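PDB 1YDO: HMG-CoA Lyase from Bacillus subtilis subsp. subtilis, which belongs to the HMGL-like family of TIM-barrel proteins, in which a parallel beta-barrel is wrapped by helices. Local coordinates for residues A[44-49]-A[97-102]; A[140-145]-A[160-165]; A[154-159]-A[192-197]; A[165-170]-A[202-207]. One frame throughout, in Å; residues are numbered along the deposited sequence.

Contact 1. Residues A[44-49]-A[97-102]; sequences YIEITS and EACVFM
Tyr44 and Glu97 meet inside the barrel through one hydrogen bond: the phenol OH donates to Glu97 OE2 over 3.0 Å and takes the anti lone pair, the one turned away from the other carboxylate oxygen. The two side chains cross at about a right angle, with ring and carboxylate planes 62° apart, so that the acid arrives at the edge of the ring. A first torsion of -176° sets the Tyr44 ring opposite its own backbone N and carries the hydroxyl across to the other strand. Cys99 completes the close-packed part. Its SG lies 3.3 Å from Tyr44 OH and 3.5 Å from Glu46 OE1, both oxygens approaching it from the side of strand 44-49.

The packing is close only among these four buried side chains. The backbones stand well apart, with strand axes 9.2 Å from each other at their closest and 71° between their directions, and toward Ser49 and Phe101 the segments part further: the side chain of Ser49 stays 6.0 Å from the other segment. Ser49 is still buried there, whereas Phe101 is partly exposed.

Both acids are also held from outside: Glu97 OE1 by its strongest polar partner, Thr137 OG1, and Glu46 OE2 by a salt bridge to Arg15, which probably offsets the charge gathered here. Strand 76-80 lies between the two strands in the sheet, strand 137-143 flanks 97-103 on its other side, and the side chains of Val100 and Met102 touch helix 117-133.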
loop_
_atom_site.group_PDB
_atom_site.type_symbol
_atom_site.label_atom_id
_atom_site.label_comp_id
_atom_site.label_asym_id
_atom_site.label_seq_id
_atom_site.Cartn_x
_atom_site.Cartn_y
_atom_site.Cartn_z
ATOM N N TYR A 44 3.816 13.414 -18.750
ATOM C CA TYR A 44 3.826 14.619 -17.936
ATOM C C TYR A 44 4.895 14.491 -16.865
ATOM O O TYR A 44 4.959 13.482 -16.176
ATOM C CB TYR A 44 2.459 14.804 -17.304
ATOM C CG TYR A 44 2.316 16.065 -16.507
ATOM C CD1 TYR A 44 2.843 16.163 -15.222
ATOM C CD2 TYR A 44 1.592 17.143 -17.012
ATOM C CE1 TYR A 44 2.644 17.303 -14.451
ATOM C CE2 TYR A 44 1.385 18.286 -16.250
ATOM C CZ TYR A 44 1.909 18.358 -14.964
ATOM O OH TYR A 44 1.664 19.462 -14.176
ATOM N N ILE A 45 5.733 15.515 -16.723
ATOM C CA ILE A 45 6.811 15.476 -15.748
ATOM C C ILE A 45 7.155 16.843 -15.176
ATOM O O ILE A 45 7.563 17.722 -15.923
ATOM C CB ILE A 45 8.092 14.968 -16.388
ATOM C CG1 ILE A 45 7.864 13.632 -17.074
ATOM C CG2 ILE A 45 9.167 14.869 -15.341
ATOM C CD1 ILE A 45 9.132 13.070 -17.679
ATOM N N GLU A 46 7.004 17.035 -13.867
ATOM C CA GLU A 46 7.394 18.316 -13.295
ATOM C C GLU A 46 8.909 18.294 -13.141
ATOM O O GLU A 46 9.418 17.839 -12.124
ATOM C CB GLU A 46 6.784 18.520 -11.930
ATOM C CG GLU A 46 5.319 18.737 -11.961
ATOM C CD GLU A 46 4.811 19.352 -10.666
ATOM O OE1 GLU A 46 3.572 19.460 -10.495
ATOM O OE2 GLU A 46 5.649 19.733 -9.816
ATOM N N ILE A 47 9.631 18.786 -14.140
ATOM C CA ILE A 47 11.083 18.775 -14.090
ATOM C C ILE A 47 11.700 19.489 -12.896
ATOM O O ILE A 47 12.744 19.070 -12.403
ATOM C CB ILE A 47 11.671 19.381 -15.357
ATOM C CG1 ILE A 47 11.191 20.824 -15.503
ATOM C CG2 ILE A 47 11.255 18.565 -16.566
ATOM C CD1 ILE A 47 11.834 21.558 -16.655
ATOM N N THR A 48 11.070 20.558 -12.422
ATOM C CA THR A 48 11.627 21.297 -11.290
ATOM C C THR A 48 10.681 22.350 -10.736
ATOM O O THR A 48 9.544 22.488 -11.194
ATOM C CB THR A 48 12.900 22.027 -11.691
ATOM O OG1 THR A 48 13.424 22.743 -10.565
ATOM C CG2 THR A 48 12.591 23.019 -12.805
ATOM N N SER A 49 11.174 23.098 -9.748
ATOM C CA SER A 49 10.409 24.166 -9.106
ATOM C C SER A 49 11.155 25.484 -9.209
ATOM O O SER A 49 12.371 25.534 -9.016
ATOM C CB SER A 49 10.164 23.849 -7.627
ATOM O OG SER A 49 9.787 25.009 -6.906
ATOM N N GLU A 97 3.891 23.696 -18.923
ATOM C CA GLU A 97 2.825 23.966 -17.969
ATOM C C GLU A 97 3.330 24.450 -16.619
ATOM O O GLU A 97 4.293 23.927 -16.067
ATOM C CB GLU A 97 1.939 22.715 -17.791
ATOM C CG GLU A 97 0.908 22.822 -16.656
ATOM C CD GLU A 97 -0.247 21.835 -16.779
ATOM O OE1 GLU A 97 -1.106 22.024 -17.674
ATOM O OE2 GLU A 97 -0.302 20.879 -15.974
ATOM N N ALA A 98 2.660 25.464 -16.099
ATOM C CA ALA A 98 3.018 26.027 -14.820
ATOM C C ALA A 98 2.037 25.535 -13.779
ATOM O O ALA A 98 0.840 25.502 -14.024
ATOM C CB ALA A 98 2.978 27.537 -14.902
ATOM N N CYS A 99 2.528 25.151 -12.611
ATOM C CA CYS A 99 1.629 24.670 -11.573
ATOM C C CYS A 99 1.643 25.583 -10.374
ATOM O O CYS A 99 2.623 25.617 -9.636
ATOM C CB CYS A 99 2.055 23.281 -11.111
ATOM S SG CYS A 99 2.486 22.121 -12.426
ATOM N N VAL A 100 0.575 26.327 -10.165
ATOM C CA VAL A 100 0.552 27.176 -8.993
ATOM C C VAL A 100 0.189 26.308 -7.788
ATOM O O VAL A 100 -0.146 25.131 -7.947
ATOM C CB VAL A 100 -0.474 28.287 -9.136
ATOM C CG1 VAL A 100 -0.014 29.255 -10.210
ATOM C CG2 VAL A 100 -1.840 27.692 -9.471
ATOM N N PHE A 101 0.251 26.872 -6.587
ATOM C CA PHE A 101 -0.072 26.100 -5.403
ATOM C C PHE A 101 -0.442 26.952 -4.216
ATOM O O PHE A 101 -0.107 28.133 -4.143
ATOM C CB PHE A 101 1.102 25.215 -4.993
ATOM C CG PHE A 101 2.375 25.966 -4.763
ATOM C CD1 PHE A 101 3.170 26.347 -5.840
ATOM C CD2 PHE A 101 2.767 26.331 -3.480
ATOM C CE1 PHE A 101 4.341 27.088 -5.646
ATOM C CE2 PHE A 101 3.937 27.076 -3.271
ATOM C CZ PHE A 101 4.721 27.454 -4.355
HETATM N N MSE A 102 -1.146 26.327 -3.279
HETATM C CA MSE A 102 -1.564 26.973 -2.046
HETATM C C MSE A 102 -2.186 25.924 -1.153
HETATM O O MSE A 102 -2.456 24.810 -1.584
HETATM C CB MSE A 102 -2.578 28.080 -2.331
HETATM C CG MSE A 102 -3.937 27.584 -2.761
HETATM SE SE MSE A 102 -5.199 29.041 -2.909
HETATM C CE MSE A 102 -5.582 29.285 -1.011
#

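Contact 2. Residues A[140-145]-A[160-165]; sequences AYLSTV and IRLSEA
Flat groups have no part in the meeting of Leu142 with Leu162 and Ser163, which is made by aliphatic branches and one hydroxyl. The nearby ring of Tyr141 offers neither face nor edge to helix 156-169; it goes to the other side of strand 137-143, where it meets the ring of His207 with the planes at about 50°.

Leu142 points from the strand toward the helix, and its CD1 methyl does the touching. That methyl lies 4.3 Å from Leu162 CB and 3.8 Å from Ser163 OG, thus nestling against two successive residues of one helical turn. The backbones come to 8.0 Å between the CA atoms of Leu142 and Ser163, a spacing bridged by the leucine. This is the inner seam of the beta-alpha-beta unit formed by strand 137-143, helix 156-169 and strand 174-177; Leu174 of the latter touches both Leu142 and Ser163.

The serine hydroxyl is committed elsewhere. With chi1 at -57°, OG lies beside its own backbone N and is hydrogen-bonded to Val159 O, one turn earlier in the helix. A buried polar group is thereby satisfied within its own helix, and what it presents to Leu142 is simple van der Waals contact. Cohesion across this seam therefore depends on apolar burial, with no directional bond between strand and helix.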
loop_
_atom_site.group_PDB
_atom_site.type_symbol
_atom_site.label_atom_id
_atom_site.label_comp_id
_atom_site.label_asym_id
_atom_site.label_seq_id
_atom_site.Cartn_x
_atom_site.Cartn_y
_atom_site.Cartn_z
ATOM N N ALA A 140 -3.348 23.782 -10.844
ATOM C CA ALA A 140 -3.307 24.199 -9.447
ATOM C C ALA A 140 -3.086 23.014 -8.507
ATOM O O ALA A 140 -3.605 21.917 -8.721
ATOM C CB ALA A 140 -4.600 24.935 -9.078
ATOM N N TYR A 141 -2.317 23.266 -7.455
ATOM C CA TYR A 141 -1.986 22.267 -6.460
ATOM C C TYR A 141 -2.579 22.666 -5.127
ATOM O O TYR A 141 -1.949 23.398 -4.370
ATOM C CB TYR A 141 -0.473 22.191 -6.311
ATOM C CG TYR A 141 0.140 20.922 -6.827
ATOM C CD1 TYR A 141 -0.208 19.697 -6.274
ATOM C CD2 TYR A 141 1.080 20.947 -7.863
ATOM C CE1 TYR A 141 0.353 18.531 -6.731
ATOM C CE2 TYR A 141 1.655 19.777 -8.331
ATOM C CZ TYR A 141 1.284 18.576 -7.758
ATOM O OH TYR A 141 1.832 17.401 -8.194
ATOM N N LEU A 142 -3.784 22.207 -4.830
ATOM C CA LEU A 142 -4.397 22.549 -3.554
ATOM C C LEU A 142 -3.934 21.506 -2.532
ATOM O O LEU A 142 -4.198 20.319 -2.687
ATOM C CB LEU A 142 -5.912 22.518 -3.699
ATOM C CG LEU A 142 -6.683 23.520 -2.852
ATOM C CD1 LEU A 142 -8.169 23.238 -2.991
ATOM C CD2 LEU A 142 -6.261 23.425 -1.403
ATOM N N SER A 143 -3.243 21.935 -1.487
ATOM C CA SER A 143 -2.765 20.972 -0.520
ATOM C C SER A 143 -3.580 20.974 0.751
ATOM O O SER A 143 -4.458 21.814 0.938
ATOM C CB SER A 143 -1.301 21.221 -0.180
ATOM O OG SER A 143 -1.131 22.486 0.408
ATOM N N THR A 144 -3.279 20.000 1.608
ATOM C CA THR A 144 -3.930 19.803 2.893
ATOM C C THR A 144 -5.458 19.710 2.778
ATOM O O THR A 144 -6.183 20.176 3.655
ATOM C CB THR A 144 -3.502 20.921 3.885
ATOM O OG1 THR A 144 -3.869 20.548 5.215
ATOM C CG2 THR A 144 -4.159 22.230 3.544
ATOM N N VAL A 145 -5.944 19.077 1.707
ATOM C CA VAL A 145 -7.380 18.939 1.502
ATOM C C VAL A 145 -7.977 17.790 2.306
ATOM O O VAL A 145 -9.181 17.757 2.544
ATOM C CB VAL A 145 -7.729 18.735 0.008
ATOM C CG1 VAL A 145 -7.157 19.861 -0.813
ATOM C CG2 VAL A 145 -7.203 17.420 -0.481
ATOM N N ILE A 160 -14.254 23.228 -1.331
ATOM C CA ILE A 160 -15.205 23.627 -2.355
ATOM C C ILE A 160 -15.027 25.100 -2.671
ATOM O O ILE A 160 -14.870 25.491 -3.827
ATOM C CB ILE A 160 -16.641 23.400 -1.881
ATOM C CG1 ILE A 160 -16.805 21.965 -1.378
ATOM C CG2 ILE A 160 -17.604 23.655 -3.021
ATOM C CD1 ILE A 160 -16.626 20.932 -2.450
ATOM N N ARG A 161 -15.056 25.915 -1.623
ATOM C CA ARG A 161 -14.897 27.353 -1.759
ATOM C C ARG A 161 -13.695 27.657 -2.647
ATOM O O ARG A 161 -13.843 28.180 -3.755
ATOM C CB ARG A 161 -14.703 27.985 -0.373
ATOM C CG ARG A 161 -14.819 29.504 -0.337
ATOM C CD ARG A 161 -14.791 30.038 1.099
ATOM N NE ARG A 161 -13.458 30.047 1.707
ATOM C CZ ARG A 161 -12.481 30.898 1.385
ATOM N NH1 ARG A 161 -11.304 30.821 2.001
ATOM N NH2 ARG A 161 -12.671 31.829 0.450
ATOM N N LEU A 162 -12.508 27.312 -2.156
ATOM C CA LEU A 162 -11.259 27.548 -2.882
ATOM C C LEU A 162 -11.307 26.940 -4.274
ATOM O O LEU A 162 -11.011 27.607 -5.263
ATOM C CB LEU A 162 -10.080 26.957 -2.106
ATOM C CG LEU A 162 -9.796 27.571 -0.729
ATOM C CD1 LEU A 162 -8.642 26.809 -0.078
ATOM C CD2 LEU A 162 -9.457 29.062 -0.876
ATOM N N SER A 163 -11.685 25.670 -4.346
ATOM C CA SER A 163 -11.775 24.990 -5.623
ATOM C C SER A 163 -12.602 25.793 -6.633
ATOM O O SER A 163 -12.241 25.876 -7.800
ATOM C CB SER A 163 -12.379 23.604 -5.419
ATOM O OG SER A 163 -11.604 22.858 -4.492
ATOM N N GLU A 164 -13.708 26.386 -6.186
ATOM C CA GLU A 164 -14.539 27.174 -7.092
ATOM C C GLU A 164 -13.748 28.379 -7.584
ATOM O O GLU A 164 -13.763 28.709 -8.773
ATOM C CB GLU A 164 -15.845 27.629 -6.411
ATOM C CG GLU A 164 -16.923 26.525 -6.333
ATOM C CD GLU A 164 -18.363 27.010 -6.613
ATOM O OE1 GLU A 164 -19.276 26.147 -6.712
ATOM O OE2 GLU A 164 -18.585 28.239 -6.734
ATOM N N ALA A 165 -13.049 29.035 -6.669
ATOM C CA ALA A 165 -12.248 30.177 -7.057
ATOM C C ALA A 165 -11.196 29.707 -8.059
ATOM O O ALA A 165 -11.115 30.226 -9.166
ATOM C CB ALA A 165 -11.575 30.790 -5.839
#

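Contact 3. Residues A[154-159]-A[192-197]; sequences VPIEQV and LEALLA
The shortest sound polar bond within the segments that bring Val159 against Leu195 is a helical one, from Leu196 N to Leu192 O at 2.8 Å. It stays inside helix 185-196, and the carbonyl O of Val159 likewise serves the hydroxyl of Ser163 in its own helix. Between the two segments the touching atoms are all carbons.

Two pairs carry the contact. In the buried one, CG1 of Val159 is set opposite the backbone N by a first torsion of -177° and faces the forked end of Leu195, 3.9 Å from CD2 and 4.1 Å from CD1 of that leucine. The two side chains cross at about a right angle, the valine methyl abutting both prongs of the fork. One turn back, nearer the surface, Ile156 reaches out with its long branch, and its CD1 lies 3.9 Å from the lone methyl CB of Ala194. The CA atoms of Ile156 and Ala194 are 7.8 Å apart, slightly less than at the inner pair, consistent with the small alanine side chain. Burial thus grades from a partly exposed outer pair to an inner one sealed from solvent.

Pro155 is the N-cap just before Ile156. Both helices belong to the outer layer of the TIM barrel, with strand 174-177 between them in sequence; Leu195 continues the seam onto Ile160 and Ser163, while Leu192 turns away to pack on helix 215-225.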
loop_
_atom_site.group_PDB
_atom_site.type_symbol
_atom_site.label_atom_id
_atom_site.label_comp_id
_atom_site.label_asym_id
_atom_site.label_seq_id
_atom_site.Cartn_x
_atom_site.Cartn_y
_atom_site.Cartn_z
ATOM N N VAL A 154 -10.090 19.494 8.381
ATOM C CA VAL A 154 -10.328 20.536 7.389
ATOM C C VAL A 154 -11.724 20.365 6.799
ATOM O O VAL A 154 -12.019 19.346 6.181
ATOM C CB VAL A 154 -9.316 20.484 6.236
ATOM C CG1 VAL A 154 -9.593 21.615 5.254
ATOM C CG2 VAL A 154 -7.909 20.576 6.776
ATOM N N PRO A 155 -12.599 21.371 6.981
ATOM C CA PRO A 155 -13.977 21.335 6.466
ATOM C C PRO A 155 -14.057 21.223 4.949
ATOM O O PRO A 155 -13.245 21.795 4.227
ATOM C CB PRO A 155 -14.573 22.642 6.978
ATOM C CG PRO A 155 -13.379 23.560 7.022
ATOM C CD PRO A 155 -12.308 22.672 7.615
ATOM N N ILE A 156 -15.054 20.497 4.468
ATOM C CA ILE A 156 -15.212 20.305 3.042
ATOM C C ILE A 156 -15.588 21.600 2.321
ATOM O O ILE A 156 -15.210 21.804 1.164
ATOM C CB ILE A 156 -16.283 19.235 2.767
ATOM C CG1 ILE A 156 -15.859 18.348 1.592
ATOM C CG2 ILE A 156 -17.630 19.886 2.516
ATOM C CD1 ILE A 156 -15.651 19.075 0.298
ATOM N N GLU A 157 -16.331 22.473 3.006
ATOM C CA GLU A 157 -16.771 23.757 2.441
ATOM C C GLU A 157 -15.591 24.616 2.016
ATOM O O GLU A 157 -15.688 25.401 1.068
ATOM C CB GLU A 157 -17.601 24.546 3.461
ATOM C CG GLU A 157 -18.776 23.778 4.061
ATOM C CD GLU A 157 -18.396 22.972 5.296
ATOM O OE1 GLU A 157 -19.135 22.015 5.632
ATOM O OE2 GLU A 157 -17.369 23.303 5.936
ATOM N N GLN A 158 -14.484 24.470 2.738
ATOM C CA GLN A 158 -13.269 25.220 2.451
ATOM C C GLN A 158 -12.746 24.811 1.087
ATOM O O GLN A 158 -12.506 25.654 0.227
ATOM C CB GLN A 158 -12.208 24.928 3.514
ATOM C CG GLN A 158 -11.104 25.953 3.580
ATOM C CD GLN A 158 -11.645 27.340 3.821
ATOM O OE1 GLN A 158 -12.416 27.567 4.760
ATOM N NE2 GLN A 158 -11.254 28.278 2.970
ATOM N N VAL A 159 -12.581 23.503 0.904
ATOM C CA VAL A 159 -12.075 22.953 -0.347
ATOM C C VAL A 159 -12.948 23.410 -1.491
ATOM O O VAL A 159 -12.455 23.919 -2.497
ATOM C CB VAL A 159 -12.074 21.417 -0.332
ATOM C CG1 VAL A 159 -11.470 20.893 -1.618
ATOM C CG2 VAL A 159 -11.296 20.910 0.865
ATOM N N LEU A 192 -14.609 13.295 -2.502
ATOM C CA LEU A 192 -14.813 13.316 -3.949
ATOM C C LEU A 192 -16.295 13.363 -4.312
ATOM O O LEU A 192 -16.670 13.823 -5.383
ATOM C CB LEU A 192 -14.153 12.103 -4.607
ATOM C CG LEU A 192 -12.637 12.163 -4.681
ATOM C CD1 LEU A 192 -12.119 10.880 -5.282
ATOM C CD2 LEU A 192 -12.205 13.353 -5.507
ATOM N N GLU A 193 -17.131 12.889 -3.406
ATOM C CA GLU A 193 -18.565 12.891 -3.625
ATOM C C GLU A 193 -19.065 14.329 -3.662
ATOM O O GLU A 193 -19.855 14.691 -4.525
ATOM C CB GLU A 193 -19.265 12.156 -2.487
ATOM C CG GLU A 193 -20.721 11.807 -2.737
ATOM C CD GLU A 193 -20.882 10.552 -3.592
ATOM O OE1 GLU A 193 -20.858 10.669 -4.845
ATOM O OE2 GLU A 193 -21.020 9.443 -3.006
ATOM N N ALA A 194 -18.600 15.135 -2.711
ATOM C CA ALA A 194 -18.996 16.533 -2.600
ATOM C C ALA A 194 -18.360 17.388 -3.684
ATOM O O ALA A 194 -18.966 18.353 -4.160
ATOM C CB ALA A 194 -18.623 17.074 -1.225
ATOM N N LEU A 195 -17.137 17.045 -4.071
ATOM C CA LEU A 195 -16.441 17.794 -5.113
ATOM C C LEU A 195 -16.956 17.433 -6.503
ATOM O O LEU A 195 -17.404 18.303 -7.248
ATOM C CB LEU A 195 -14.927 17.547 -5.040
ATOM C CG LEU A 195 -14.151 18.301 -3.953
ATOM C CD1 LEU A 195 -12.771 17.699 -3.818
ATOM C CD2 LEU A 195 -14.052 19.786 -4.288
ATOM N N LEU A 196 -16.908 16.150 -6.847
ATOM C CA LEU A 196 -17.359 15.716 -8.164
ATOM C C LEU A 196 -18.760 16.193 -8.514
ATOM O O LEU A 196 -19.149 16.208 -9.686
ATOM C CB LEU A 196 -17.296 14.193 -8.289
ATOM C CG LEU A 196 -15.886 13.620 -8.406
ATOM C CD1 LEU A 196 -15.956 12.106 -8.447
ATOM C CD2 LEU A 196 -15.208 14.174 -9.650
ATOM N N ALA A 197 -19.514 16.590 -7.499
ATOM C CA ALA A 197 -20.863 17.066 -7.718
ATOM C C ALA A 197 -20.888 18.565 -8.010
ATOM O O ALA A 197 -21.913 19.219 -7.828
ATOM C CB ALA A 197 -21.725 16.748 -6.506
#

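Contact 4. Residues A[165-170]-A[202-207]; sequences ALFEFG and NQIALH
This is an edge-on aromatic contact in which Phe167, in the last turn of helix 156-169, sets its ring rim against Gln203 and Ile204 where strand 204-207 begins. The carbonyl O of Gln203 lies at the ring edge and in its plane, 3.3 Å from Phe167 CZ, consistent with a weakly favourable C-H to oxygen approach; no conventional hydrogen bond is made. The glutamine side chain comes to the neighbouring corner. Its OE1 is 3.4 Å from Phe167 CE1 and its CB 3.7 Å from that same ring carbon, while amide and ring planes stand 76° apart and the two side chains cross obliquely. The apolar share falls to Ile204, whose CG1 approaches CZ of Phe167 at 4.3 Å.

In the beta/alpha succession of the TIM barrel, this places the C-terminal end of one outer helix against the start of a barrel strand that is not the next in the chain. The intervening strand, 174-177, is bridged by the phenylalanine, which also touches Leu174, and the ring of Phe199 meets that of Phe167 with planes about 25° apart. Just past Phe167 the helix ends in a Schellman motif with a positive phi of 120° at Gly170, one of its bonds running from Gly170 N to Phe167 O over 3.1 Å. The carbonyl O of Gly170 accepts a hydrogen bond from the side-chain NE2 of Gln132.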
loop_
_atom_site.group_PDB
_atom_site.type_symbol
_atom_site.label_atom_id
_atom_site.label_comp_id
_atom_site.label_asym_id
_atom_site.label_seq_id
_atom_site.Cartn_x
_atom_site.Cartn_y
_atom_site.Cartn_z
ATOM N N ALA A 165 -13.049 29.035 -6.669
ATOM C CA ALA A 165 -12.248 30.177 -7.057
ATOM C C ALA A 165 -11.196 29.707 -8.059
ATOM O O ALA A 165 -11.115 30.226 -9.166
ATOM C CB ALA A 165 -11.575 30.790 -5.839
ATOM N N LEU A 166 -10.403 28.711 -7.678
ATOM C CA LEU A 166 -9.366 28.226 -8.562
ATOM C C LEU A 166 -9.885 27.979 -9.961
ATOM O O LEU A 166 -9.299 28.438 -10.944
ATOM C CB LEU A 166 -8.726 26.948 -8.020
ATOM C CG LEU A 166 -7.570 27.119 -7.039
ATOM C CD1 LEU A 166 -6.656 28.234 -7.528
ATOM C CD2 LEU A 166 -8.094 27.441 -5.661
ATOM N N PHE A 167 -10.994 27.269 -10.073
ATOM C CA PHE A 167 -11.520 26.989 -11.395
ATOM C C PHE A 167 -12.001 28.243 -12.087
ATOM O O PHE A 167 -11.884 28.372 -13.308
ATOM C CB PHE A 167 -12.634 25.955 -11.309
ATOM C CG PHE A 167 -12.135 24.548 -11.337
ATOM C CD1 PHE A 167 -11.448 24.071 -12.451
ATOM C CD2 PHE A 167 -12.339 23.697 -10.256
ATOM C CE1 PHE A 167 -10.972 22.768 -12.492
ATOM C CE2 PHE A 167 -11.864 22.386 -10.285
ATOM C CZ PHE A 167 -11.179 21.921 -11.407
ATOM N N GLU A 168 -12.527 29.171 -11.297
ATOM C CA GLU A 168 -13.034 30.440 -11.814
ATOM C C GLU A 168 -11.924 31.265 -12.479
ATOM O O GLU A 168 -12.182 32.034 -13.405
ATOM C CB GLU A 168 -13.669 31.249 -10.673
ATOM C CG GLU A 168 -14.387 32.532 -11.107
ATOM C CD GLU A 168 -14.379 33.619 -10.031
ATOM O OE1 GLU A 168 -14.838 33.351 -8.891
ATOM O OE2 GLU A 168 -13.911 34.747 -10.334
ATOM N N PHE A 169 -10.694 31.110 -11.998
ATOM C CA PHE A 169 -9.551 31.835 -12.555
ATOM C C PHE A 169 -9.228 31.361 -13.980
ATOM O O PHE A 169 -8.740 32.134 -14.800
ATOM C CB PHE A 169 -8.314 31.648 -11.663
ATOM C CG PHE A 169 -8.436 32.268 -10.290
ATOM C CD1 PHE A 169 -7.498 31.971 -9.293
ATOM C CD2 PHE A 169 -9.473 33.146 -9.989
ATOM C CE1 PHE A 169 -7.591 32.538 -8.015
ATOM C CE2 PHE A 169 -9.575 33.718 -8.712
ATOM C CZ PHE A 169 -8.631 33.411 -7.722
ATOM N N GLY A 170 -9.495 30.091 -14.270
ATOM C CA GLY A 170 -9.216 29.580 -15.597
ATOM C C GLY A 170 -8.238 28.422 -15.622
ATOM O O GLY A 170 -7.787 28.000 -16.692
ATOM N N ASN A 202 -12.923 15.164 -14.961
ATOM C CA ASN A 202 -11.766 15.198 -15.843
ATOM C C ASN A 202 -10.764 16.273 -15.459
ATOM O O ASN A 202 -9.582 16.183 -15.788
ATOM C CB ASN A 202 -12.201 15.419 -17.287
ATOM C CG ASN A 202 -13.106 14.320 -17.794
ATOM O OD1 ASN A 202 -13.231 14.118 -19.005
ATOM N ND2 ASN A 202 -13.754 13.607 -16.873
ATOM N N GLN A 203 -11.227 17.301 -14.767
ATOM C CA GLN A 203 -10.331 18.368 -14.372
ATOM C C GLN A 203 -9.872 18.268 -12.918
ATOM O O GLN A 203 -9.461 19.259 -12.314
ATOM C CB GLN A 203 -10.991 19.722 -14.641
ATOM C CG GLN A 203 -11.124 20.042 -16.111
ATOM C CD GLN A 203 -11.932 21.295 -16.368
ATOM O OE1 GLN A 203 -11.625 22.374 -15.847
ATOM N NE2 GLN A 203 -12.978 21.161 -17.175
ATOM N N ILE A 204 -9.926 17.068 -12.360
ATOM C CA ILE A 204 -9.496 16.872 -10.989
ATOM C C ILE A 204 -8.481 15.741 -10.863
ATOM O O ILE A 204 -8.732 14.615 -11.291
ATOM C CB ILE A 204 -10.696 16.592 -10.076
ATOM C CG1 ILE A 204 -11.514 17.866 -9.912
ATOM C CG2 ILE A 204 -10.224 16.100 -8.733
ATOM C CD1 ILE A 204 -12.834 17.660 -9.201
ATOM N N ALA A 205 -7.327 16.055 -10.280
ATOM C CA ALA A 205 -6.271 15.072 -10.093
ATOM C C ALA A 205 -6.053 14.817 -8.609
ATOM O O ALA A 205 -6.441 15.626 -7.762
ATOM C CB ALA A 205 -5.002 15.563 -10.721
ATOM N N LEU A 206 -5.423 13.686 -8.307
ATOM C CA LEU A 206 -5.154 13.336 -6.932
ATOM C C LEU A 206 -3.682 13.075 -6.646
ATOM O O LEU A 206 -3.010 12.360 -7.379
ATOM C CB LEU A 206 -5.989 12.129 -6.523
ATOM C CG LEU A 206 -7.455 12.451 -6.300
ATOM C CD1 LEU A 206 -8.177 11.177 -5.912
ATOM C CD2 LEU A 206 -7.621 13.503 -5.219
ATOM N N HIS A 207 -3.189 13.681 -5.571
ATOM C CA HIS A 207 -1.816 13.519 -5.164
ATOM C C HIS A 207 -1.838 12.896 -3.769
ATOM O O HIS A 207 -1.966 13.606 -2.781
ATOM C CB HIS A 207 -1.130 14.879 -5.123
ATOM C CG HIS A 207 0.372 14.800 -5.005
ATOM N ND1 HIS A 207 1.174 15.918 -4.978
ATOM C CD2 HIS A 207 1.207 13.734 -4.919
ATOM C CE1 HIS A 207 2.447 15.548 -4.881
ATOM N NE2 HIS A 207 2.494 14.233 -4.843
#

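The four contacts belong to one TIM barrel. Contact 1 lies nearest the chain's centre, linking strands inside the barrel; contacts 2 and 4 join strand to helix, their segments sharing Ala165, and contact 3 joins helix to helix on the outside. Contacts 2, 3 and 4 all draw on helix 156-169. The centres of contacts 2 and 4 are about 8 Å apart, those of contacts 2 and 3 about 9 Å, and those of contacts 1 and 3 about 24 Å. Along the chain contact 1 closes before the others open, whereas the segments of contact 3 alternate with those of contacts 2 and 4. Neighbouring strands 97-103 and 137-143 bring contacts 1 and 2 together in one sheet.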